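Local coordinates for protein isomerase/lactonizing enzyme (Agrobacterium tumefaciens, PDB 1RVK) that is of unknown function but, as a magnesium-binding member of the enolase superfamily, probably acts on a carboxylate substrate through a metal-stabilised enolate intermediate, at residues Val120-Val131 and Asn315-Lys323. Sequence-based numbering, arbitrary orientation.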
# COMPACT_ATOMS: atom_id res chain seq x y z
N VAL A 120 -5.23 8.52 -14.71
CA VAL A 120 -5.32 7.08 -14.91
C VAL A 120 -6.67 6.46 -14.55
O VAL A 120 -7.19 5.63 -15.29
CB VAL A 120 -4.17 6.34 -14.15
CG1 VAL A 120 -4.47 4.84 -14.03
CG2 VAL A 120 -2.86 6.55 -14.91
N TYR A 121 -7.27 6.88 -13.43
CA TYR A 121 -8.55 6.29 -13.06
C TYR A 121 -9.66 6.61 -14.06
O TYR A 121 -10.60 5.83 -14.21
CB TYR A 121 -8.95 6.70 -11.63
CG TYR A 121 -9.59 8.05 -11.46
CD1 TYR A 121 -10.97 8.17 -11.24
CD2 TYR A 121 -8.83 9.21 -11.45
CE1 TYR A 121 -11.56 9.42 -10.99
CE2 TYR A 121 -9.40 10.46 -11.22
CZ TYR A 121 -10.76 10.55 -10.98
OH TYR A 121 -11.31 11.79 -10.69
N LYS A 122 -9.55 7.75 -14.74
CA LYS A 122 -10.54 8.13 -15.75
C LYS A 122 -10.35 7.29 -17.02
O LYS A 122 -11.30 7.03 -17.75
CB LYS A 122 -10.42 9.62 -16.08
CG LYS A 122 -10.88 10.55 -14.97
CD LYS A 122 -12.40 10.56 -14.83
CE LYS A 122 -12.83 11.57 -13.77
NZ LYS A 122 -14.31 11.70 -13.64
N LEU A 123 -9.10 6.89 -17.27
CA LEU A 123 -8.78 6.07 -18.44
C LEU A 123 -9.29 4.65 -18.22
O LEU A 123 -9.77 4.00 -19.15
CB LEU A 123 -7.27 6.02 -18.67
CG LEU A 123 -6.60 7.22 -19.33
CD1 LEU A 123 -5.11 6.95 -19.48
CD2 LEU A 123 -7.24 7.47 -20.69
N ILE A 124 -9.16 4.18 -16.99
CA ILE A 124 -9.62 2.84 -16.64
C ILE A 124 -11.14 2.81 -16.73
O ILE A 124 -11.73 1.86 -17.22
CB ILE A 124 -9.21 2.49 -15.19
CG1 ILE A 124 -7.68 2.37 -15.10
CG2 ILE A 124 -9.89 1.20 -14.76
CD1 ILE A 124 -7.16 2.25 -13.68
N GLY A 125 -11.75 3.89 -16.25
CA GLY A 125 -13.19 4.01 -16.21
C GLY A 125 -13.46 4.36 -14.76
O GLY A 125 -13.44 3.50 -13.89
N GLY A 126 -13.71 5.64 -14.50
CA GLY A 126 -13.91 6.07 -13.13
C GLY A 126 -15.18 5.67 -12.41
O GLY A 126 -16.24 5.51 -13.03
N TYR A 127 -15.06 5.49 -11.10
CA TYR A 127 -16.22 5.17 -10.28
C TYR A 127 -16.48 6.32 -9.31
O TYR A 127 -17.62 6.73 -9.12
CB TYR A 127 -16.01 3.88 -9.47
CG TYR A 127 -17.20 3.61 -8.56
CD1 TYR A 127 -18.44 3.26 -9.10
CD2 TYR A 127 -17.10 3.77 -7.18
CE1 TYR A 127 -19.56 3.09 -8.28
CE2 TYR A 127 -18.22 3.61 -6.35
CZ TYR A 127 -19.44 3.27 -6.92
OH TYR A 127 -20.55 3.13 -6.12
N ARG A 128 -15.41 6.85 -8.71
CA ARG A 128 -15.54 7.96 -7.76
C ARG A 128 -14.36 8.93 -7.79
O ARG A 128 -13.21 8.51 -7.95
CB ARG A 128 -15.71 7.39 -6.34
CG ARG A 128 -14.63 6.38 -5.97
CD ARG A 128 -14.94 5.63 -4.69
NE ARG A 128 -14.17 4.39 -4.64
CZ ARG A 128 -14.24 3.49 -3.66
NH1 ARG A 128 -15.05 3.69 -2.62
NH2 ARG A 128 -13.52 2.38 -3.73
N ASP A 129 -14.64 10.22 -7.64
CA ASP A 129 -13.60 11.24 -7.66
C ASP A 129 -13.03 11.51 -6.28
O ASP A 129 -11.98 12.14 -6.14
CB ASP A 129 -14.15 12.54 -8.24
CG ASP A 129 -14.72 12.35 -9.63
OD1 ASP A 129 -13.99 11.82 -10.50
OD2 ASP A 129 -15.89 12.74 -9.86
N LYS A 130 -13.74 11.05 -5.25
CA LYS A 130 -13.28 11.21 -3.88
C LYS A 130 -13.62 9.92 -3.15
O LYS A 130 -14.54 9.21 -3.55
CB LYS A 130 -13.95 12.41 -3.20
CG LYS A 130 -15.43 12.24 -2.89
CD LYS A 130 -15.94 13.44 -2.10
CE LYS A 130 -17.39 13.27 -1.69
NZ LYS A 130 -17.89 14.45 -0.93
N VAL A 131 -12.88 9.62 -2.10
CA VAL A 131 -13.12 8.40 -1.35
C VAL A 131 -12.68 8.55 0.09
O VAL A 131 -11.70 9.24 0.38
CB VAL A 131 -12.38 7.20 -1.98
CG1 VAL A 131 -10.87 7.44 -1.94
CG2 VAL A 131 -12.73 5.92 -1.23
N ASN A 315 -2.09 3.48 -5.85
CA ASN A 315 -3.17 2.79 -5.16
C ASN A 315 -4.45 3.61 -5.14
O ASN A 315 -5.54 3.06 -5.23
CB ASN A 315 -2.74 2.45 -3.72
CG ASN A 315 -1.72 1.33 -3.68
OD1 ASN A 315 -1.99 0.22 -4.15
ND2 ASN A 315 -0.55 1.61 -3.13
N LEU A 316 -4.31 4.93 -5.04
CA LEU A 316 -5.48 5.80 -5.02
C LEU A 316 -6.28 5.67 -6.32
O LEU A 316 -7.51 5.67 -6.31
CB LEU A 316 -5.06 7.27 -4.83
CG LEU A 316 -6.18 8.31 -4.80
CD1 LEU A 316 -7.19 7.97 -3.71
CD2 LEU A 316 -5.59 9.70 -4.57
N HIS A 317 -5.58 5.56 -7.45
CA HIS A 317 -6.27 5.44 -8.72
C HIS A 317 -7.03 4.12 -8.84
O HIS A 317 -8.10 4.08 -9.46
CB HIS A 317 -5.27 5.61 -9.87
CG HIS A 317 -4.94 7.04 -10.16
ND1 HIS A 317 -5.63 7.79 -11.08
CD2 HIS A 317 -4.04 7.88 -9.59
CE1 HIS A 317 -5.17 9.03 -11.07
NE2 HIS A 317 -4.21 9.11 -10.17
N VAL A 318 -6.50 3.05 -8.26
CA VAL A 318 -7.20 1.77 -8.30
C VAL A 318 -8.49 1.91 -7.49
O VAL A 318 -9.55 1.48 -7.91
CB VAL A 318 -6.33 0.63 -7.70
CG1 VAL A 318 -7.15 -0.65 -7.58
CG2 VAL A 318 -5.12 0.38 -8.60
N VAL A 319 -8.38 2.54 -6.32
CA VAL A 319 -9.55 2.73 -5.46
C VAL A 319 -10.61 3.61 -6.14
O VAL A 319 -11.81 3.34 -6.04
CB VAL A 319 -9.14 3.37 -4.11
CG1 VAL A 319 -10.39 3.74 -3.30
CG2 VAL A 319 -8.27 2.39 -3.33
N ALA A 320 -10.18 4.65 -6.84
CA ALA A 320 -11.11 5.56 -7.51
C ALA A 320 -11.80 4.92 -8.71
O ALA A 320 -12.90 5.33 -9.10
CB ALA A 320 -10.37 6.82 -7.94
N ALA A 321 -11.16 3.92 -9.29
CA ALA A 321 -11.70 3.24 -10.46
C ALA A 321 -12.63 2.08 -10.13
O ALA A 321 -13.26 1.51 -11.02
CB ALA A 321 -10.56 2.75 -11.35
N THR A 322 -12.72 1.72 -8.85
CA THR A 322 -13.56 0.59 -8.45
C THR A 322 -14.57 0.93 -7.36
O THR A 322 -14.43 1.92 -6.64
CB THR A 322 -12.68 -0.59 -7.99
OG1 THR A 322 -11.85 -0.17 -6.90
CG2 THR A 322 -11.80 -1.07 -9.13
N LYS A 323 -15.59 0.08 -7.24
CA LYS A 323 -16.64 0.28 -6.25
C LYS A 323 -16.51 -0.55 -4.98
O LYS A 323 -16.80 -0.07 -3.89
CB LYS A 323 -18.01 -0.02 -6.89
CG LYS A 323 -19.17 -0.08 -5.90
CD LYS A 323 -20.46 -0.46 -6.62
CE LYS A 323 -21.64 -0.58 -5.66
NZ LYS A 323 -21.49 -1.74 -4.73
O HOH W 1 -13.30 0.89 -13.66
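Arg-128 reaches across the last turn of helix 313-321 and takes hold of one backbone oxygen: NE lies 2.9 Å and NH2 3.0 Å from Val-319 O, both in the guanidinium plane and both on the same face of that peptide. The chain runs extended from CG to NE (chi2 -169°), which carries the group there, and NH2 also bonds to Cys-325 O. One residue further on, Ala-320 O sits in a fork of two amides, Tyr-127 N at 2.9 Å and Arg-128 N at 3.0 Å, both in the carbonyl plane. Two carbonyls from the C-terminal end of the helix are thus satisfied by the crossing loop. The tight part is the buried one, around Tyr-121, His-317 and Val-131. Tyr-121 lays CD1 3.6 Å from Ala-320 CB, and its OH donates to Asp-129 OD1, while Tyr-121 N donates to ND1 of the buried His-317 in the imidazole plane, though the bond is bent (141°). Val-131 CG2 packs against Val-319 CG1 at 3.8 Å. Toward solvent the fit loosens: a water bridges Gly-125 O and Ala-321 O, and exposed Tyr-127 is covered on one face by Lys-323 CB, a CH-pi contact 3.6 Å from the ring centroid. The loop from helix 120-124 to strand 130-137, the first strand of the barrel, is thereby packed against helix 313-321 of the modified TIM barrel characteristic of the enolase superfamily.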